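Local atomic coordinates of uncharacterized protein (Starkeya novella, PDB entry 5I20), a protein that exports amino acids of many kinds across the bacterial inner membrane, among them L-threonine, L-methionine, L-lysine and L-glutamate. Residues 127-138 against 266-277; 14-22 against 247-258. All blocks are in the same frame, centred on the assembly; numbering follows the deposited sequence.

Overall arrangement
Contacts 1 and 2 lie side by side, their centres about 14 Å apart, and each joins the N-terminal EamA range to the C-terminal one. Helices 246-258 and 265-282 follow each other in the chain, so a hairpin presents one arm to 14-22 and the other to 127-138. The two contacts meet directly: L135 CD2 is 3.3 Å from P248 O, and C271 SG is 3.6 Å from V249 CG1. The basket-shaped protein holds a substrate-binding cavity at its centre, and contact 2 is the nearer to the centre of the chain, about 13 Å against 18 Å; there a monoolein chain lies over W17. A different monoolein runs along the outer side of contact 1.

Contact 1: residues 127-138 against 266-277; sequences MGLAGTVVLLGA and ALAIACALIVGG. With OLC ((2R)-2,3-dihydroxypropyl (9Z)-octadec-9-enoate), chain I.
M127 sends its side chain away from its own carbonyl carbon and then bends at the sulfur (chi3 64°), which lays its methyl over the backbone of G276 and G277, with CE 3.4 Å from G277 N. On the partner helix, L273 makes a similar first turn, CG opposite the carbonyl carbon at chi1 -78°, and CD1 comes down on G131, 3.6 Å from G131 N. The helices run antiparallel, at 168°, and their axes approach to 7.8 Å.

Glycine and alanine permit this closeness. The CA atoms of G131 and A270 are only 3.9 Å apart. With no side chain in the way, G131 lets the methyl of A270 lie directly on its backbone, A270 CB 3.4 Å from G131 O. G128 similarly presents bare backbone beside I274. Toward the other end A266 is the small partner, its CB meeting V134 CG1 and, at 3.6 Å, A138 CB, while L135 and L267 run alongside each other in the same sense, L135 CD1 meeting L267 CD2.

T132 faces away from helix 265-282 and spends its hydroxyl within its own helix. OG1 bonds to G128 O, tilted out of the carbonyl plane, and T132 N reaches the same oxygen from the opposite face. On the outer side of helix 265-282, L267, A268 and C271 meet the monoolein chain, with C271 SG 3.6 Å from its C7, which suits residues bordering lipid.

The main chains bond within their own helices, and the two helices meet through van der Waals contacts, many of them an apolar side chain lying on the bare backbone of a glycine. Their cohesion therefore rests on close complementary shape, a common way of joining transmembrane helices where water is scarce.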
loop_
_atom_site.group_PDB
_atom_site.type_symbol
_atom_site.label_atom_id
_atom_site.label_comp_id
_atom_site.label_asym_id
_atom_site.label_seq_id
_atom_site.Cartn_x
_atom_site.Cartn_y
_atom_site.Cartn_z
ATOM N N MET A 127 -17.913 -2.856 1.073
ATOM C CA MET A 127 -18.347 -1.573 1.607
ATOM C C MET A 127 -17.203 -0.565 1.573
ATOM O O MET A 127 -17.410 0.618 1.287
ATOM C CB MET A 127 -18.872 -1.734 3.037
ATOM C CG MET A 127 -20.156 -2.546 3.140
ATOM S SD MET A 127 -20.589 -2.971 4.843
ATOM C CE MET A 127 -20.887 -1.343 5.541
ATOM N N GLY A 128 -15.998 -1.044 1.870
ATOM C CA GLY A 128 -14.812 -0.211 1.815
ATOM C C GLY A 128 -14.494 0.218 0.396
ATOM O O GLY A 128 -14.114 1.364 0.157
ATOM N N LEU A 129 -14.647 -0.703 -0.553
ATOM C CA LEU A 129 -14.454 -0.370 -1.959
ATOM C C LEU A 129 -15.506 0.642 -2.390
ATOM O O LEU A 129 -15.214 1.568 -3.146
ATOM C CB LEU A 129 -14.522 -1.618 -2.844
ATOM C CG LEU A 129 -14.406 -1.346 -4.350
ATOM C CD1 LEU A 129 -13.091 -0.643 -4.678
ATOM C CD2 LEU A 129 -14.553 -2.623 -5.168
ATOM N N ALA A 130 -16.727 0.463 -1.891
ATOM C CA ALA A 130 -17.825 1.376 -2.196
ATOM C C ALA A 130 -17.505 2.803 -1.744
ATOM O O ALA A 130 -17.793 3.769 -2.453
ATOM C CB ALA A 130 -19.109 0.891 -1.543
ATOM N N GLY A 131 -16.908 2.925 -0.563
ATOM C CA GLY A 131 -16.541 4.223 -0.027
ATOM C C GLY A 131 -15.437 4.864 -0.843
ATOM O O GLY A 131 -15.429 6.075 -1.056
ATOM N N THR A 132 -14.506 4.039 -1.308
ATOM C CA THR A 132 -13.390 4.504 -2.117
ATOM C C THR A 132 -13.879 5.025 -3.466
ATOM O O THR A 132 -13.390 6.043 -3.956
ATOM C CB THR A 132 -12.355 3.378 -2.326
ATOM O OG1 THR A 132 -11.926 2.890 -1.051
ATOM C CG2 THR A 132 -11.145 3.883 -3.091
ATOM N N VAL A 133 -14.853 4.331 -4.053
ATOM C CA VAL A 133 -15.454 4.748 -5.318
ATOM C C VAL A 133 -16.129 6.116 -5.197
ATOM O O VAL A 133 -15.953 6.988 -6.052
ATOM C CB VAL A 133 -16.487 3.713 -5.821
ATOM C CG1 VAL A 133 -17.306 4.276 -6.978
ATOM C CG2 VAL A 133 -15.794 2.425 -6.232
ATOM N N VAL A 134 -16.910 6.296 -4.136
ATOM C CA VAL A 134 -17.575 7.574 -3.886
ATOM C C VAL A 134 -16.550 8.687 -3.694
ATOM O O VAL A 134 -16.708 9.788 -4.213
ATOM C CB VAL A 134 -18.481 7.511 -2.639
ATOM C CG1 VAL A 134 -19.036 8.890 -2.306
ATOM C CG2 VAL A 134 -19.612 6.536 -2.859
ATOM N N LEU A 135 -15.492 8.378 -2.955
ATOM C CA LEU A 135 -14.488 9.366 -2.594
ATOM C C LEU A 135 -13.680 9.827 -3.804
ATOM O O LEU A 135 -13.632 11.018 -4.111
ATOM C CB LEU A 135 -13.559 8.798 -1.518
ATOM C CG LEU A 135 -12.662 9.776 -0.762
ATOM C CD1 LEU A 135 -13.474 10.925 -0.191
ATOM C CD2 LEU A 135 -11.931 9.037 0.346
ATOM N N LEU A 136 -13.051 8.880 -4.491
ATOM C CA LEU A 136 -12.182 9.202 -5.615
ATOM C C LEU A 136 -12.969 9.819 -6.771
ATOM O O LEU A 136 -12.407 10.534 -7.602
ATOM C CB LEU A 136 -11.427 7.952 -6.085
ATOM C CG LEU A 136 -10.523 7.254 -5.059
ATOM C CD1 LEU A 136 -9.733 6.114 -5.701
ATOM C CD2 LEU A 136 -9.584 8.239 -4.376
ATOM N N GLY A 137 -14.272 9.552 -6.809
ATOM C CA GLY A 137 -15.132 10.103 -7.842
ATOM C C GLY A 137 -15.715 11.457 -7.482
ATOM O O GLY A 137 -16.459 12.049 -8.267
ATOM N N ALA A 138 -15.369 11.956 -6.298
ATOM C CA ALA A 138 -15.891 13.237 -5.821
ATOM C C ALA A 138 -15.198 14.426 -6.481
ATOM O O ALA A 138 -15.558 15.576 -6.234
ATOM C CB ALA A 138 -15.760 13.330 -4.313
ATOM N N ALA A 266 -19.431 13.308 0.042
ATOM C CA ALA A 266 -18.769 12.093 -0.416
ATOM C C ALA A 266 -17.810 11.560 0.640
ATOM O O ALA A 266 -17.656 10.351 0.804
ATOM C CB ALA A 266 -18.027 12.352 -1.720
ATOM N N LEU A 267 -17.161 12.475 1.352
ATOM C CA LEU A 267 -16.245 12.105 2.418
ATOM C C LEU A 267 -17.020 11.518 3.599
ATOM O O LEU A 267 -16.591 10.539 4.211
ATOM C CB LEU A 267 -15.417 13.323 2.844
ATOM C CG LEU A 267 -14.253 13.147 3.827
ATOM C CD1 LEU A 267 -14.723 13.315 5.261
ATOM C CD2 LEU A 267 -13.551 11.806 3.638
ATOM N N ALA A 268 -18.166 12.117 3.910
ATOM C CA ALA A 268 -19.011 11.630 4.996
ATOM C C ALA A 268 -19.531 10.222 4.704
ATOM O O ALA A 268 -19.501 9.353 5.574
ATOM C CB ALA A 268 -20.174 12.586 5.239
ATOM N N ILE A 269 -19.997 10.005 3.477
ATOM C CA ILE A 269 -20.506 8.702 3.059
ATOM C C ILE A 269 -19.405 7.640 3.079
ATOM O O ILE A 269 -19.629 6.519 3.537
ATOM C CB ILE A 269 -21.132 8.769 1.646
ATOM C CG1 ILE A 269 -22.370 9.669 1.651
ATOM C CG2 ILE A 269 -21.507 7.384 1.152
ATOM C CD1 ILE A 269 -23.524 9.118 2.457
ATOM N N ALA A 270 -18.218 7.999 2.597
ATOM C CA ALA A 270 -17.083 7.077 2.603
ATOM C C ALA A 270 -16.701 6.698 4.031
ATOM O O ALA A 270 -16.418 5.535 4.317
ATOM C CB ALA A 270 -15.895 7.683 1.878
ATOM N N CYS A 271 -16.705 7.690 4.921
ATOM C CA CYS A 271 -16.464 7.467 6.345
ATOM C C CYS A 271 -17.430 6.447 6.939
ATOM O O CYS A 271 -17.011 5.511 7.611
ATOM C CB CYS A 271 -16.573 8.783 7.123
ATOM S SG CYS A 271 -15.148 9.877 6.963
ATOM N N ALA A 272 -18.722 6.640 6.694
ATOM C CA ALA A 272 -19.736 5.728 7.207
ATOM C C ALA A 272 -19.521 4.310 6.679
ATOM O O ALA A 272 -19.621 3.336 7.425
ATOM C CB ALA A 272 -21.127 6.221 6.844
ATOM N N LEU A 273 -19.210 4.203 5.392
ATOM C CA LEU A 273 -19.061 2.905 4.743
ATOM C C LEU A 273 -17.862 2.118 5.267
ATOM O O LEU A 273 -17.932 0.897 5.405
ATOM C CB LEU A 273 -18.949 3.086 3.227
ATOM C CG LEU A 273 -20.280 3.350 2.514
ATOM C CD1 LEU A 273 -20.061 3.757 1.068
ATOM C CD2 LEU A 273 -21.175 2.118 2.589
ATOM N N ILE A 274 -16.767 2.808 5.569
ATOM C CA ILE A 274 -15.564 2.122 6.022
ATOM C C ILE A 274 -15.650 1.841 7.524
ATOM O O ILE A 274 -15.095 0.856 8.010
ATOM C CB ILE A 274 -14.277 2.930 5.673
ATOM C CG1 ILE A 274 -13.163 1.993 5.190
ATOM C CG2 ILE A 274 -13.811 3.797 6.834
ATOM C CD1 ILE A 274 -12.490 1.203 6.287
ATOM N N VAL A 275 -16.366 2.686 8.259
ATOM C CA VAL A 275 -16.605 2.410 9.669
ATOM C C VAL A 275 -17.554 1.220 9.783
ATOM O O VAL A 275 -17.312 0.291 10.556
ATOM C CB VAL A 275 -17.183 3.631 10.419
ATOM C CG1 VAL A 275 -17.681 3.227 11.796
ATOM C CG2 VAL A 275 -16.127 4.723 10.543
ATOM N N GLY A 276 -18.622 1.241 8.992
ATOM C CA GLY A 276 -19.570 0.144 8.972
ATOM C C GLY A 276 -18.948 -1.141 8.455
ATOM O O GLY A 276 -19.243 -2.229 8.955
ATOM N N GLY A 277 -18.082 -1.015 7.454
ATOM C CA GLY A 277 -17.425 -2.167 6.864
ATOM C C GLY A 277 -16.455 -2.828 7.825
ATOM O O GLY A 277 -16.415 -4.053 7.936
HETATM C C9 OLC I . -15.148 12.232 10.869
HETATM C C8 OLC I . -16.510 12.583 10.372
HETATM C C7 OLC I . -16.513 12.577 8.881
HETATM C C6 OLC I . -16.413 13.974 8.367
HETATM C C5 OLC I . -17.601 14.279 7.519
HETATM C C4 OLC I . -17.466 15.647 6.937
HETATM C C3 OLC I . -18.461 15.832 5.842
HETATM C C2 OLC I . -19.537 16.767 6.281
#

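Contact 2: residues 14-22 against 247-258; sequences ILLWSTLAL and APVLSTLLLVVA. With OLC ((2R)-2,3-dihydroxypropyl (9Z)-octadec-9-enoate), chain G.
S251 meets the carbonyl of S18 where the two backbones come closest, while the S18 side chain lies over A247 and L250. With its OG opposite the backbone N (chi1 -177°), S251 reaches S18 O in a weak hydrogen bond of 3.3 Å, and S251 CA adds a CA-H...O contact. S18 OG turns back to I14 O at 2.6 Å, so it meets A247 CA and L250 CB with its proton already engaged. Serine suits both places, small enough for close backbones and able to bond a nearby carbonyl.

The arrangement marks an interrupted transmembrane helix: a type I turn from W17 to L20 parts helix 3-17 from helix 20-27, L22 N bonds weakly to T19 O rather than S18 O, and S251 meets the S18 carbonyl instead.

Leucines flank this centre. L15 and L250 cross obliquely, L15 CD2 3.7 Å from L250 CD1, and T19 CG2 meets L254 CD1 at a similar slant. Beyond the turn, A21 sets its methyl against S251 OG, and L22 packs on L254, L255 and A258.

Around the pair, the W17 ring, monoolein over one face, meets W163 and W228. Helix 246-258 turns V249 and L253 to helix 265-282 and P248 to helix 119-136.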
loop_
_atom_site.group_PDB
_atom_site.type_symbol
_atom_site.label_atom_id
_atom_site.label_comp_id
_atom_site.label_asym_id
_atom_site.label_seq_id
_atom_site.Cartn_x
_atom_site.Cartn_y
_atom_site.Cartn_z
ATOM N N ILE A 14 -1.180 0.950 7.259
ATOM C CA ILE A 14 -2.322 1.620 6.652
ATOM C C ILE A 14 -2.382 3.086 7.078
ATOM O O ILE A 14 -2.724 3.960 6.281
ATOM C CB ILE A 14 -3.636 0.908 7.024
ATOM C CG1 ILE A 14 -3.583 -0.550 6.563
ATOM C CG2 ILE A 14 -4.832 1.628 6.423
ATOM C CD1 ILE A 14 -4.684 -1.425 7.139
ATOM N N LEU A 15 -2.041 3.349 8.337
ATOM C CA LEU A 15 -1.974 4.719 8.837
ATOM C C LEU A 15 -0.871 5.508 8.135
ATOM O O LEU A 15 -1.074 6.654 7.748
ATOM C CB LEU A 15 -1.743 4.733 10.348
ATOM C CG LEU A 15 -2.884 4.199 11.215
ATOM C CD1 LEU A 15 -2.493 4.213 12.685
ATOM C CD2 LEU A 15 -4.150 5.008 10.984
ATOM N N LEU A 16 0.292 4.884 7.966
ATOM C CA LEU A 16 1.429 5.554 7.341
ATOM C C LEU A 16 1.198 5.787 5.848
ATOM O O LEU A 16 1.614 6.809 5.306
ATOM C CB LEU A 16 2.716 4.751 7.568
ATOM C CG LEU A 16 3.290 4.806 8.990
ATOM C CD1 LEU A 16 4.385 3.769 9.175
ATOM C CD2 LEU A 16 3.819 6.200 9.311
ATOM N N TRP A 17 0.525 4.849 5.188
ATOM C CA TRP A 17 0.220 4.996 3.766
ATOM C C TRP A 17 -0.859 6.051 3.532
ATOM O O TRP A 17 -1.002 6.567 2.426
ATOM C CB TRP A 17 -0.204 3.654 3.166
ATOM C CG TRP A 17 0.916 2.658 3.126
ATOM C CD1 TRP A 17 2.250 2.929 3.021
ATOM C CD2 TRP A 17 0.802 1.231 3.211
ATOM N NE1 TRP A 17 2.973 1.761 3.024
ATOM C CE2 TRP A 17 2.109 0.704 3.144
ATOM C CE3 TRP A 17 -0.277 0.350 3.337
ATOM C CZ2 TRP A 17 2.365 -0.666 3.197
ATOM C CZ3 TRP A 17 -0.022 -1.008 3.387
ATOM C CH2 TRP A 17 1.290 -1.503 3.318
ATOM N N SER A 18 -1.608 6.376 4.581
ATOM C CA SER A 18 -2.625 7.418 4.503
ATOM C C SER A 18 -2.005 8.810 4.360
ATOM O O SER A 18 -2.670 9.744 3.907
ATOM C CB SER A 18 -3.530 7.381 5.740
ATOM O OG SER A 18 -4.154 6.117 5.890
ATOM N N THR A 19 -0.737 8.948 4.748
ATOM C CA THR A 19 -0.067 10.252 4.716
ATOM C C THR A 19 0.603 10.556 3.372
ATOM O O THR A 19 1.190 11.623 3.201
ATOM C CB THR A 19 1.010 10.371 5.825
ATOM O OG1 THR A 19 2.132 9.535 5.507
ATOM C CG2 THR A 19 0.446 9.974 7.182
ATOM N N LEU A 20 0.512 9.621 2.429
ATOM C CA LEU A 20 1.183 9.751 1.134
ATOM C C LEU A 20 0.783 10.998 0.352
ATOM O O LEU A 20 1.642 11.715 -0.166
ATOM C CB LEU A 20 0.911 8.515 0.275
ATOM C CG LEU A 20 1.715 7.266 0.631
ATOM C CD1 LEU A 20 1.329 6.100 -0.264
ATOM C CD2 LEU A 20 3.201 7.559 0.529
ATOM N N ALA A 21 -0.521 11.250 0.264
ATOM C CA ALA A 21 -1.036 12.376 -0.511
ATOM C C ALA A 21 -0.577 13.716 0.064
ATOM O O ALA A 21 -0.515 14.715 -0.648
ATOM C CB ALA A 21 -2.554 12.323 -0.573
ATOM N N LEU A 22 -0.254 13.726 1.351
ATOM C CA LEU A 22 0.180 14.941 2.027
ATOM C C LEU A 22 1.583 15.350 1.584
ATOM O O LEU A 22 1.886 16.536 1.471
ATOM C CB LEU A 22 0.142 14.746 3.544
ATOM C CG LEU A 22 -0.554 15.822 4.381
ATOM C CD1 LEU A 22 -0.452 15.487 5.863
ATOM C CD2 LEU A 22 0.021 17.202 4.102
ATOM N N ALA A 247 -7.401 3.758 4.311
ATOM C CA ALA A 247 -6.342 4.639 3.820
ATOM C C ALA A 247 -6.852 5.787 2.935
ATOM O O ALA A 247 -6.447 6.928 3.142
ATOM C CB ALA A 247 -5.276 3.831 3.078
ATOM N N PRO A 248 -7.737 5.506 1.952
ATOM C CA PRO A 248 -8.246 6.645 1.172
ATOM C C PRO A 248 -9.044 7.644 2.005
ATOM O O PRO A 248 -8.938 8.849 1.780
ATOM C CB PRO A 248 -9.148 5.981 0.128
ATOM C CG PRO A 248 -8.604 4.601 -0.008
ATOM C CD PRO A 248 -8.177 4.222 1.375
ATOM N N VAL A 249 -9.830 7.149 2.957
ATOM C CA VAL A 249 -10.632 8.018 3.814
ATOM C C VAL A 249 -9.755 8.835 4.755
ATOM O O VAL A 249 -9.925 10.048 4.883
ATOM C CB VAL A 249 -11.645 7.208 4.648
ATOM C CG1 VAL A 249 -12.366 8.116 5.632
ATOM C CG2 VAL A 249 -12.637 6.509 3.738
ATOM N N LEU A 250 -8.819 8.166 5.417
ATOM C CA LEU A 250 -7.906 8.842 6.324
ATOM C C LEU A 250 -7.040 9.839 5.559
ATOM O O LEU A 250 -6.722 10.912 6.068
ATOM C CB LEU A 250 -7.035 7.827 7.067
ATOM C CG LEU A 250 -7.747 7.011 8.151
ATOM C CD1 LEU A 250 -6.848 5.911 8.684
ATOM C CD2 LEU A 250 -8.213 7.915 9.287
ATOM N N SER A 251 -6.673 9.481 4.330
ATOM C CA SER A 251 -5.872 10.358 3.482
ATOM C C SER A 251 -6.596 11.674 3.220
ATOM O O SER A 251 -6.016 12.752 3.355
ATOM C CB SER A 251 -5.539 9.666 2.157
ATOM O OG SER A 251 -4.702 10.470 1.345
ATOM N N THR A 252 -7.871 11.578 2.859
ATOM C CA THR A 252 -8.685 12.759 2.599
ATOM C C THR A 252 -8.907 13.573 3.871
ATOM O O THR A 252 -8.877 14.804 3.839
ATOM C CB THR A 252 -10.046 12.375 1.995
ATOM O OG1 THR A 252 -9.841 11.577 0.824
ATOM C CG2 THR A 252 -10.838 13.619 1.627
ATOM N N LEU A 253 -9.126 12.885 4.989
ATOM C CA LEU A 253 -9.277 13.555 6.279
ATOM C C LEU A 253 -8.030 14.365 6.637
ATOM O O LEU A 253 -8.131 15.434 7.238
ATOM C CB LEU A 253 -9.576 12.541 7.389
ATOM C CG LEU A 253 -10.971 11.910 7.433
ATOM C CD1 LEU A 253 -11.037 10.817 8.493
ATOM C CD2 LEU A 253 -12.029 12.966 7.698
ATOM N N LEU A 254 -6.858 13.857 6.268
ATOM C CA LEU A 254 -5.606 14.555 6.547
ATOM C C LEU A 254 -5.512 15.843 5.745
ATOM O O LEU A 254 -5.136 16.886 6.276
ATOM C CB LEU A 254 -4.403 13.663 6.244
ATOM C CG LEU A 254 -4.003 12.662 7.328
ATOM C CD1 LEU A 254 -2.825 11.817 6.862
ATOM C CD2 LEU A 254 -3.666 13.388 8.623
ATOM N N LEU A 255 -5.856 15.759 4.464
ATOM C CA LEU A 255 -5.841 16.916 3.579
ATOM C C LEU A 255 -6.839 17.982 4.028
ATOM O O LEU A 255 -6.555 19.178 3.941
ATOM C CB LEU A 255 -6.139 16.492 2.141
ATOM C CG LEU A 255 -5.148 15.517 1.505
ATOM C CD1 LEU A 255 -5.565 15.186 0.084
ATOM C CD2 LEU A 255 -3.740 16.093 1.534
ATOM N N VAL A 256 -8.001 17.547 4.509
ATOM C CA VAL A 256 -9.012 18.479 5.005
ATOM C C VAL A 256 -8.501 19.206 6.245
ATOM O O VAL A 256 -8.647 20.425 6.369
ATOM C CB VAL A 256 -10.343 17.767 5.336
ATOM C CG1 VAL A 256 -11.315 18.729 6.002
ATOM C CG2 VAL A 256 -10.962 17.179 4.077
ATOM N N VAL A 257 -7.889 18.455 7.154
ATOM C CA VAL A 257 -7.305 19.034 8.359
ATOM C C VAL A 257 -6.090 19.893 8.007
ATOM O O VAL A 257 -5.865 20.940 8.614
ATOM C CB VAL A 257 -6.902 17.936 9.374
ATOM C CG1 VAL A 257 -6.091 18.525 10.520
ATOM C CG2 VAL A 257 -8.138 17.230 9.907
ATOM N N ALA A 258 -5.319 19.461 7.014
ATOM C CA ALA A 258 -4.149 20.222 6.584
ATOM C C ALA A 258 -4.563 21.512 5.880
ATOM O O ALA A 258 -3.803 22.480 5.842
ATOM C CB ALA A 258 -3.268 19.382 5.674
HETATM C C10 OLC G . 0.029 -0.160 -1.074
HETATM C C9 OLC G . 1.068 0.380 -0.155
HETATM C C11 OLC G . 0.343 -0.302 -2.522
HETATM C C8 OLC G . 2.395 0.795 -0.689
HETATM C C16 OLC G . -2.220 3.480 -4.687
HETATM C C12 OLC G . -0.903 -0.150 -3.326
HETATM C C7 OLC G . 2.462 2.278 -0.827
HETATM C C15 OLC G . -1.276 2.579 -5.413
HETATM C C13 OLC G . -0.557 0.363 -4.684
HETATM C C6 OLC G . 3.813 2.675 -1.322
HETATM C C14 OLC G . -1.693 1.158 -5.230
HETATM C C5 OLC G . 3.678 3.423 -2.605
HETATM C C4 OLC G . 4.941 4.164 -2.897
HETATM C C3 OLC G . 4.735 5.067 -4.067
HETATM C C2 OLC G . 5.925 5.952 -4.228
#